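Local coordinates for probable secreted solute-binding lipoprotein (PDB 3I3V) that probably serves as the secreted, solute-binding component of a transmembrane transport system, at residues C[384-387]-C[388-392]; C[176-179]-C[180-184]; C[290-294]-C[295-299]; C[250-253]-C[254-257]. One frame throughout, in Å; residues are numbered along the deposited sequence.

Interaction 1. Residues C[384-387]-C[388-392]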
loop_
_atom_site.group_PDB
_atom_site.type_symbol
_atom_site.label_atom_id
_atom_site.label_comp_id
_atom_site.label_asym_id
_atom_site.label_seq_id
_atom_site.Cartn_x
_atom_site.Cartn_y
_atom_site.Cartn_z
ATOM N N ALA C 384 -48.354 -46.897 -44.702
ATOM C CA ALA C 384 -49.699 -46.445 -44.388
ATOM C C ALA C 384 -50.243 -47.239 -43.215
ATOM O O ALA C 384 -50.955 -46.702 -42.367
ATOM C CB ALA C 384 -50.606 -46.625 -45.603
ATOM N N ARG C 385 -49.916 -48.526 -43.176
ATOM C CA ARG C 385 -50.377 -49.376 -42.097
ATOM C C ARG C 385 -49.566 -49.117 -40.831
ATOM O O ARG C 385 -50.098 -49.193 -39.717
ATOM C CB ARG C 385 -50.290 -50.845 -42.510
ATOM C CG ARG C 385 -51.362 -51.265 -43.509
ATOM C CD ARG C 385 -51.189 -52.726 -43.888
ATOM N NE ARG C 385 -51.133 -53.574 -42.702
ATOM C CZ ARG C 385 -50.752 -54.848 -42.708
ATOM N NH1 ARG C 385 -50.387 -55.428 -43.848
ATOM N NH2 ARG C 385 -50.735 -55.542 -41.573
ATOM N N VAL C 386 -48.282 -48.805 -41.003
ATOM C CA VAL C 386 -47.417 -48.498 -39.869
ATOM C C VAL C 386 -48.010 -47.274 -39.177
ATOM O O VAL C 386 -48.263 -47.280 -37.972
ATOM C CB VAL C 386 -45.970 -48.189 -40.340
ATOM C CG1 VAL C 386 -45.253 -47.299 -39.325
ATOM C CG2 VAL C 386 -45.204 -49.495 -40.521
ATOM N N ARG C 387 -48.248 -46.236 -39.969
ATOM C CA ARG C 387 -48.821 -44.995 -39.479
ATOM C C ARG C 387 -50.183 -45.194 -38.815
ATOM O O ARG C 387 -50.473 -44.575 -37.792
ATOM C CB ARG C 387 -48.946 -44.004 -40.628
ATOM C CG ARG C 387 -49.477 -42.646 -40.236
ATOM C CD ARG C 387 -49.268 -41.677 -41.388
ATOM N NE ARG C 387 -50.051 -40.450 -41.266
ATOM C CZ ARG C 387 -51.374 -40.419 -41.147
ATOM N NH1 ARG C 387 -52.062 -41.554 -41.124
ATOM N NH2 ARG C 387 -52.013 -39.255 -41.084
ATOM N N ALA C 388 -51.015 -46.054 -39.389
ATOM C CA ALA C 388 -52.338 -46.311 -38.825
ATOM C C ALA C 388 -52.231 -47.062 -37.491
ATOM O O ALA C 388 -52.945 -46.760 -36.525
ATOM C CB ALA C 388 -53.192 -47.113 -39.825
ATOM N N ALA C 389 -51.332 -48.038 -37.438
ATOM C CA ALA C 389 -51.139 -48.816 -36.222
ATOM C C ALA C 389 -50.588 -47.932 -35.099
ATOM O O ALA C 389 -51.004 -48.041 -33.949
ATOM C CB ALA C 389 -50.189 -49.982 -36.494
ATOM N N LEU C 390 -49.654 -47.055 -35.441
ATOM C CA LEU C 390 -49.065 -46.164 -34.451
ATOM C C LEU C 390 -50.149 -45.231 -33.906
ATOM O O LEU C 390 -50.351 -45.140 -32.695
ATOM C CB LEU C 390 -47.925 -45.361 -35.092
ATOM C CG LEU C 390 -46.449 -45.711 -34.818
ATOM C CD1 LEU C 390 -46.279 -47.158 -34.392
ATOM C CD2 LEU C 390 -45.633 -45.411 -36.071
ATOM N N GLU C 391 -50.860 -44.559 -34.811
ATOM C CA GLU C 391 -51.911 -43.630 -34.425
ATOM C C GLU C 391 -53.039 -44.270 -33.621
ATOM O O GLU C 391 -53.655 -43.612 -32.779
ATOM C CB GLU C 391 -52.484 -42.945 -35.663
ATOM C CG GLU C 391 -51.455 -42.153 -36.460
ATOM C CD GLU C 391 -52.082 -41.310 -37.556
ATOM O OE1 GLU C 391 -53.236 -41.601 -37.944
ATOM O OE2 GLU C 391 -51.421 -40.366 -38.034
ATOM N N SER C 392 -53.310 -45.547 -33.876
ATOM C CA SER C 392 -54.364 -46.261 -33.160
ATOM C C SER C 392 -53.963 -46.560 -31.727
ATOM O O SER C 392 -54.809 -46.883 -30.887
ATOM C CB SER C 392 -54.690 -47.576 -33.860
ATOM O OG SER C 392 -55.901 -47.472 -34.592
#
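A384 and A388 are joined by the first of four successive i to i+4 backbone bonds, 3.0 Å from A388 N to A384 O, in the closing helix 383-392 of this binding-protein fold. One residue on, R385 contributes through its carbonyl: A389 N donates to R385 O, while the methyl of A389 brushes the same oxygen. V386 belongs to the buried flank. L390 N donates to V386 O, and the two side chains lie alongside each other, pointing the same way, with V386 CG1 3.8 Å from L390 CD2. With V386 CG1 anti to its own nitrogen (chi1 155°), that methyl is the one turned to the leucine. Helix 363-377 covers this flank through A372 and S376, helix 203-217 meets V386 through I209, and helix 172-182 meets L390 through L178 and I182. R387 carries the polar part of the contact. The bond from E391 N to R387 O continues the helical series, and beyond the backbone the arginine runs out extended from CG to NE while the glutamate slants across it, the guanidinium and carboxylate planes 50° apart. Because E391 OE2 sits over the guanidinium face, no N-H points at it, and the salt bridge is one of charge alone. E391 OE2, which also accepts a weak hydrogen bond from F200 N, lies 3.1 Å above the guanidinium plane and 3.3 Å from R387 NH2.

Interaction 2. Residues C[176-179]-C[180-184]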
loop_
_atom_site.group_PDB
_atom_site.type_symbol
_atom_site.label_atom_id
_atom_site.label_comp_id
_atom_site.label_asym_id
_atom_site.label_seq_id
_atom_site.Cartn_x
_atom_site.Cartn_y
_atom_site.Cartn_z
ATOM N N LYS C 176 -38.553 -48.042 -28.890
ATOM C CA LYS C 176 -37.644 -46.895 -28.807
ATOM C C LYS C 176 -36.795 -46.721 -30.085
ATOM O O LYS C 176 -36.537 -45.589 -30.518
ATOM C CB LYS C 176 -36.715 -47.041 -27.603
ATOM C CG LYS C 176 -36.820 -45.910 -26.581
ATOM C CD LYS C 176 -38.154 -45.913 -25.838
ATOM C CE LYS C 176 -38.238 -47.071 -24.872
ATOM N NZ LYS C 176 -39.583 -47.185 -24.239
ATOM N N LEU C 177 -36.364 -47.833 -30.692
ATOM C CA LEU C 177 -35.543 -47.768 -31.905
ATOM C C LEU C 177 -36.368 -47.257 -33.084
ATOM O O LEU C 177 -35.874 -46.468 -33.892
ATOM C CB LEU C 177 -34.968 -49.146 -32.256
ATOM C CG LEU C 177 -33.546 -49.214 -32.856
ATOM C CD1 LEU C 177 -33.485 -50.375 -33.836
ATOM C CD2 LEU C 177 -33.173 -47.924 -33.565
ATOM N N LEU C 178 -37.622 -47.704 -33.176
ATOM C CA LEU C 178 -38.524 -47.273 -34.250
ATOM C C LEU C 178 -38.748 -45.772 -34.145
ATOM O O LEU C 178 -38.747 -45.054 -35.145
ATOM C CB LEU C 178 -39.887 -47.973 -34.131
ATOM C CG LEU C 178 -40.835 -48.088 -35.343
ATOM C CD1 LEU C 178 -42.239 -47.805 -34.865
ATOM C CD2 LEU C 178 -40.460 -47.140 -36.482
ATOM N N ALA C 179 -38.951 -45.303 -32.920
ATOM C CA ALA C 179 -39.184 -43.888 -32.668
ATOM C C ALA C 179 -37.938 -43.071 -32.970
ATOM O O ALA C 179 -38.029 -41.926 -33.401
ATOM C CB ALA C 179 -39.622 -43.675 -31.212
ATOM N N GLN C 180 -36.767 -43.654 -32.744
ATOM C CA GLN C 180 -35.518 -42.953 -33.022
ATOM C C GLN C 180 -35.312 -42.825 -34.536
ATOM O O GLN C 180 -34.945 -41.761 -35.045
ATOM C CB GLN C 180 -34.338 -43.700 -32.384
ATOM C CG GLN C 180 -33.010 -43.434 -33.074
ATOM C CD GLN C 180 -31.820 -43.934 -32.290
ATOM O OE1 GLN C 180 -31.955 -44.730 -31.353
ATOM N NE2 GLN C 180 -30.635 -43.479 -32.682
ATOM N N ILE C 181 -35.552 -43.920 -35.255
ATOM C CA ILE C 181 -35.395 -43.919 -36.704
ATOM C C ILE C 181 -36.413 -42.947 -37.307
ATOM O O ILE C 181 -36.063 -42.130 -38.162
ATOM C CB ILE C 181 -35.568 -45.355 -37.284
ATOM C CG1 ILE C 181 -34.512 -46.285 -36.654
ATOM C CG2 ILE C 181 -35.392 -45.344 -38.804
ATOM C CD1 ILE C 181 -34.664 -47.764 -36.968
ATOM N N ILE C 182 -37.664 -43.009 -36.858
ATOM C CA ILE C 182 -38.668 -42.086 -37.381
ATOM C C ILE C 182 -38.193 -40.652 -37.120
ATOM O O ILE C 182 -38.492 -39.737 -37.877
ATOM C CB ILE C 182 -40.065 -42.306 -36.712
ATOM C CG1 ILE C 182 -40.713 -43.581 -37.259
ATOM C CG2 ILE C 182 -40.974 -41.081 -36.939
ATOM C CD1 ILE C 182 -42.048 -43.902 -36.627
ATOM N N GLN C 183 -37.432 -40.462 -36.053
ATOM C CA GLN C 183 -36.941 -39.128 -35.722
ATOM C C GLN C 183 -35.802 -38.667 -36.611
ATOM O O GLN C 183 -35.186 -37.636 -36.348
ATOM C CB GLN C 183 -36.506 -39.057 -34.257
ATOM C CG GLN C 183 -37.656 -38.841 -33.285
ATOM C CD GLN C 183 -37.204 -38.903 -31.841
ATOM O OE1 GLN C 183 -37.200 -39.969 -31.228
ATOM N NE2 GLN C 183 -36.805 -37.757 -31.295
ATOM N N THR C 184 -35.509 -39.427 -37.657
ATOM C CA THR C 184 -34.450 -39.028 -38.568
ATOM C C THR C 184 -34.874 -37.711 -39.222
ATOM O O THR C 184 -34.036 -36.886 -39.581
ATOM C CB THR C 184 -34.228 -40.087 -39.668
ATOM O OG1 THR C 184 -33.843 -41.332 -39.066
ATOM C CG2 THR C 184 -33.129 -39.630 -40.639
#
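L177 and I181 make one of two close apolar contacts here, with L177 CD2 3.7 Å from I181 CD1; L178 and I182 repeat it a residue later, CD2 to CD1 at 3.6 Å. In each pair the leucine methyl meets the CG1-CD1 arm of an isoleucine that slants across it. I181 CG1 lies beside its own nitrogen (chi1 -59°), which lays the arm back along the helix over L177 O. Cutting this isoleucine down to an alanine would probably leave L177 CD2 without its apolar neighbour and open a gap toward Y211. Helix 172-182 thus works as a core helix of an alpha/beta lobe: F212, Y211 and I209 of helix 203-217 and Y195 of helix 188-197 close over the apolar side chains, and strand 280-284 supplies I282 for K176 and Q180. The backbone is firm along this part, I182 N donating to L178 O at 2.9 Å. Contacts between the segments slacken toward both ends, although all the touching residues are buried. The amide of Q180 is held from outside, NE2 bonding T280 OG1, and K176 reaches away to a salt bridge with D358. At the far end Q183 leaves helical geometry, and its backbone N-H makes weak bonds to A179 O and Q180 O. T184 gives I181 O two donors, its N and its OG1, the hydroxyl in the carbonyl plane on a lone pair.

Interaction 3. Residues C[290-294]-C[295-299]; sequences FWISP and NGVRK
S293 OG faces the backbone N-H of G296 at 3.0 Å, an N-cap bond that starts helix 294-298 directly after strand 289-292. The serine owes this to its first torsion (chi1 68°), which sets OG between its own nitrogen and carbonyl carbon and turns it over the first helical turn. The same hydroxyl bonds the carbonyl of A65, so it accepts from the helix and donates to A65 O, just before strand 67-70. A valine in its place would probably leave the N-H of G296 without its cap and A65 O without its donor. On another side of the turn, I292 CG2 lies against the glycine backbone, 4.0 Å from G296 C, and makes a looser apolar touch with V297 CG2 at 4.2 Å. The glycine allows this fit: a beta carbon there would come about 3.2 Å from both S293 O and I292 CG2. V297 turns CG2 toward the strand end as well, 3.6 Å from S293 O, while its N-H donates to that oxygen at 2.9 Å, in the carbonyl plane. The next bond of the series is weaker, R298 N reaching P294 O at 3.3 Å. R298 folds back so that N295 O lies over one face of its guanidinium, offset toward the rim. Around this junction, I300 and V303 of helix 300-310 pack on I292, Y55 and R59 of helix 51-60 meet S293 and P294, and strand 67-70 runs antiparallel to strand 289-292.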
loop_
_atom_site.group_PDB
_atom_site.type_symbol
_atom_site.label_atom_id
_atom_site.label_comp_id
_atom_site.label_asym_id
_atom_site.label_seq_id
_atom_site.Cartn_x
_atom_site.Cartn_y
_atom_site.Cartn_z
ATOM N N PHE C 290 -33.309 -34.978 -7.878
ATOM C CA PHE C 290 -33.540 -34.600 -6.478
ATOM C C PHE C 290 -34.726 -33.635 -6.330
ATOM O O PHE C 290 -34.707 -32.532 -6.881
ATOM C CB PHE C 290 -32.283 -33.922 -5.891
ATOM C CG PHE C 290 -31.096 -34.848 -5.726
ATOM C CD1 PHE C 290 -31.020 -35.732 -4.653
ATOM C CD2 PHE C 290 -30.039 -34.818 -6.643
ATOM C CE1 PHE C 290 -29.905 -36.574 -4.486
ATOM C CE2 PHE C 290 -28.932 -35.655 -6.480
ATOM C CZ PHE C 290 -28.867 -36.533 -5.397
ATOM N N TRP C 291 -35.748 -34.036 -5.575
ATOM C CA TRP C 291 -36.908 -33.176 -5.369
ATOM C C TRP C 291 -36.934 -32.712 -3.916
ATOM O O TRP C 291 -36.501 -33.443 -3.022
ATOM C CB TRP C 291 -38.212 -33.924 -5.678
ATOM C CG TRP C 291 -38.284 -34.528 -7.047
ATOM C CD1 TRP C 291 -37.465 -35.493 -7.563
ATOM C CD2 TRP C 291 -39.269 -34.257 -8.056
ATOM N NE1 TRP C 291 -37.882 -35.844 -8.825
ATOM C CE2 TRP C 291 -38.987 -35.103 -9.152
ATOM C CE3 TRP C 291 -40.364 -33.383 -8.137
ATOM C CZ2 TRP C 291 -39.760 -35.103 -10.317
ATOM C CZ3 TRP C 291 -41.132 -33.384 -9.292
ATOM C CH2 TRP C 291 -40.828 -34.239 -10.366
ATOM N N ILE C 292 -37.435 -31.502 -3.676
ATOM C CA ILE C 292 -37.512 -31.004 -2.306
ATOM C C ILE C 292 -38.966 -30.841 -1.879
ATOM O O ILE C 292 -39.755 -30.202 -2.562
ATOM C CB ILE C 292 -36.789 -29.654 -2.144
ATOM C CG1 ILE C 292 -35.308 -29.818 -2.499
ATOM C CG2 ILE C 292 -36.938 -29.154 -0.701
ATOM C CD1 ILE C 292 -34.471 -28.593 -2.200
ATOM N N SER C 293 -39.315 -31.422 -0.738
ATOM C CA SER C 293 -40.682 -31.339 -0.245
ATOM C C SER C 293 -40.869 -30.137 0.662
ATOM O O SER C 293 -39.897 -29.495 1.062
ATOM C CB SER C 293 -41.028 -32.587 0.547
ATOM O OG SER C 293 -40.266 -32.611 1.741
ATOM N N PRO C 294 -42.128 -29.795 0.978
ATOM C CA PRO C 294 -42.331 -28.646 1.868
ATOM C C PRO C 294 -41.655 -28.912 3.213
ATOM O O PRO C 294 -41.122 -27.999 3.835
ATOM C CB PRO C 294 -43.850 -28.553 1.961
ATOM C CG PRO C 294 -44.263 -28.915 0.542
ATOM C CD PRO C 294 -43.370 -30.128 0.255
ATOM N N ASN C 295 -41.668 -30.168 3.655
ATOM C CA ASN C 295 -41.016 -30.535 4.910
ATOM C C ASN C 295 -39.519 -30.270 4.766
ATOM O O ASN C 295 -38.863 -29.797 5.696
ATOM C CB ASN C 295 -41.219 -32.020 5.209
ATOM C CG ASN C 295 -42.455 -32.295 6.029
ATOM O OD1 ASN C 295 -42.757 -33.450 6.323
ATOM N ND2 ASN C 295 -43.177 -31.245 6.408
ATOM N N GLY C 296 -38.995 -30.603 3.586
ATOM C CA GLY C 296 -37.588 -30.413 3.297
ATOM C C GLY C 296 -37.229 -28.944 3.324
ATOM O O GLY C 296 -36.126 -28.586 3.725
ATOM N N VAL C 297 -38.160 -28.095 2.891
ATOM C CA VAL C 297 -37.946 -26.652 2.890
ATOM C C VAL C 297 -37.714 -26.185 4.325
ATOM O O VAL C 297 -36.935 -25.267 4.569
ATOM C CB VAL C 297 -39.163 -25.891 2.304
ATOM C CG1 VAL C 297 -39.122 -24.431 2.743
ATOM C CG2 VAL C 297 -39.151 -25.968 0.775
ATOM N N ARG C 298 -38.392 -26.825 5.271
ATOM C CA ARG C 298 -38.244 -26.471 6.673
ATOM C C ARG C 298 -36.811 -26.743 7.104
ATOM O O ARG C 298 -36.251 -26.013 7.920
ATOM C CB ARG C 298 -39.211 -27.284 7.537
ATOM C CG ARG C 298 -39.295 -26.800 8.982
ATOM C CD ARG C 298 -40.188 -27.683 9.848
ATOM N NE ARG C 298 -39.698 -29.058 9.918
ATOM C CZ ARG C 298 -40.099 -30.044 9.121
ATOM N NH1 ARG C 298 -41.012 -29.817 8.182
ATOM N NH2 ARG C 298 -39.583 -31.262 9.259
ATOM N N LYS C 299 -36.229 -27.803 6.551
ATOM C CA LYS C 299 -34.853 -28.189 6.846
ATOM C C LYS C 299 -33.969 -27.823 5.655
ATOM O O LYS C 299 -33.039 -28.555 5.340
ATOM C CB LYS C 299 -34.744 -29.706 7.055
ATOM C CG LYS C 299 -35.707 -30.316 8.060
ATOM C CD LYS C 299 -35.494 -31.819 8.147
ATOM C CE LYS C 299 -36.509 -32.461 9.071
ATOM N NZ LYS C 299 -36.411 -33.946 9.068
#

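Interaction 4. Residues C[250-253]-C[254-257]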
loop_
_atom_site.group_PDB
_atom_site.type_symbol
_atom_site.label_atom_id
_atom_site.label_comp_id
_atom_site.label_asym_id
_atom_site.label_seq_id
_atom_site.Cartn_x
_atom_site.Cartn_y
_atom_site.Cartn_z
ATOM N N SER C 250 -26.330 -48.521 -20.265
ATOM C CA SER C 250 -26.418 -49.421 -19.117
ATOM C C SER C 250 -26.478 -50.881 -19.552
ATOM O O SER C 250 -26.045 -51.768 -18.817
ATOM C CB SER C 250 -27.648 -49.103 -18.260
ATOM O OG SER C 250 -27.506 -47.849 -17.621
ATOM N N ALA C 251 -27.032 -51.135 -20.735
ATOM C CA ALA C 251 -27.106 -52.499 -21.245
ATOM C C ALA C 251 -25.761 -52.828 -21.891
ATOM O O ALA C 251 -25.269 -53.952 -21.784
ATOM C CB ALA C 251 -28.231 -52.633 -22.257
ATOM N N LEU C 252 -25.170 -51.834 -22.552
ATOM C CA LEU C 252 -23.872 -51.988 -23.206
ATOM C C LEU C 252 -22.785 -52.280 -22.176
ATOM O O LEU C 252 -21.748 -52.877 -22.493
ATOM C CB LEU C 252 -23.513 -50.710 -23.970
ATOM C CG LEU C 252 -23.887 -50.594 -25.450
ATOM C CD1 LEU C 252 -24.785 -51.733 -25.867
ATOM C CD2 LEU C 252 -24.545 -49.253 -25.684
ATOM N N ALA C 253 -23.025 -51.859 -20.939
ATOM C CA ALA C 253 -22.060 -52.082 -19.878
ATOM C C ALA C 253 -21.973 -53.557 -19.523
ATOM O O ALA C 253 -21.000 -53.992 -18.920
ATOM C CB ALA C 253 -22.439 -51.281 -18.652
ATOM N N LYS C 254 -22.986 -54.328 -19.900
ATOM C CA LYS C 254 -23.010 -55.755 -19.593
ATOM C C LYS C 254 -22.561 -56.629 -20.757
ATOM O O LYS C 254 -22.718 -57.850 -20.710
ATOM C CB LYS C 254 -24.417 -56.192 -19.154
ATOM C CG LYS C 254 -24.991 -55.460 -17.920
ATOM C CD LYS C 254 -26.385 -55.995 -17.584
ATOM C CE LYS C 254 -27.202 -55.053 -16.691
ATOM N NZ LYS C 254 -26.715 -54.988 -15.289
ATOM N N VAL C 255 -22.015 -56.006 -21.801
ATOM C CA VAL C 255 -21.530 -56.738 -22.971
ATOM C C VAL C 255 -20.233 -57.450 -22.590
ATOM O O VAL C 255 -19.277 -56.814 -22.144
ATOM C CB VAL C 255 -21.243 -55.777 -24.168
ATOM C CG1 VAL C 255 -20.572 -56.531 -25.300
ATOM C CG2 VAL C 255 -22.538 -55.157 -24.674
ATOM N N PRO C 256 -20.189 -58.785 -22.748
ATOM C CA PRO C 256 -19.001 -59.577 -22.420
ATOM C C PRO C 256 -17.724 -58.915 -22.917
ATOM O O PRO C 256 -17.565 -58.664 -24.108
ATOM C CB PRO C 256 -19.285 -60.900 -23.106
ATOM C CG PRO C 256 -20.755 -61.038 -22.890
ATOM C CD PRO C 256 -21.270 -59.658 -23.236
ATOM N N GLU C 257 -16.821 -58.635 -21.985
ATOM C CA GLU C 257 -15.550 -57.980 -22.281
ATOM C C GLU C 257 -14.822 -58.477 -23.536
ATOM O O GLU C 257 -14.208 -57.681 -24.256
ATOM C CB GLU C 257 -14.638 -58.082 -21.058
ATOM C CG GLU C 257 -13.263 -58.657 -21.321
ATOM C CD GLU C 257 -12.338 -58.450 -20.146
ATOM O OE1 GLU C 257 -12.616 -58.997 -19.055
ATOM O OE2 GLU C 257 -11.335 -57.728 -20.311
#
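K254 donates its backbone N-H to A251 O at 3.0 Å, and V255 N follows with a 3.2 Å bond to L252 O. Each spans three residues rather than the four of an alpha helix, which shows the chain tightening as helix 249-252 runs out. Neither donor uses a carbonyl lone pair: K254 N stands 58° and V255 N 69° out of the plane of the acceptor it meets, although both N-H vectors point fairly straight at the oxygen. S250 O has apolar company from the lysine, whose CG lies 3.9 Å away; the stem of K254 runs back alongside the last helical turn before bending at its far end. The S250 hydroxyl is engaged beyond the turn, in a weak hydrogen bond with NH2 of R325. L252 O is closely attended, since V255 CG2 approaches it to 3.3 Å beside the N-H that bonds it. The valine has that methyl beside its own nitrogen, with CG1 anti to it (chi1 173°), which brings CG2 over L252, 4.3 Å from its CD1. L340 of helix 339-345 packs on both L252 and V255, and V341 meets A253. P256, with no N-H to offer, stands at the N-cap position of helix 257-261. The bond from V255 N to L252 O closes a beta turn, and the backbone angles of A253 and K254 make it type I, here serving as the exit from one short helix and the lead-in to the next.

Overall arrangement
Interactions 1 and 2 form the one directly touching pair: L390 CD2 of interaction 1 is 3.9 Å from I182 CD1 of interaction 2, so two helices far apart in sequence share one apolar layer; the centres of the two interactions are 15 Å apart. Interaction 4 stands somewhat off, nearest atoms about 10 Å from interaction 2. Interaction 3 lies across the chain's centre from interaction 2, centres about 38 Å apart, and marks an edge strand of a separate four-stranded sheet. That separation fits the two-lobed plan of solute-binding proteins, whose ligand usually binds between lobes. None of the four contacts can be assigned to a solute site; they illustrate local packing and helix ends.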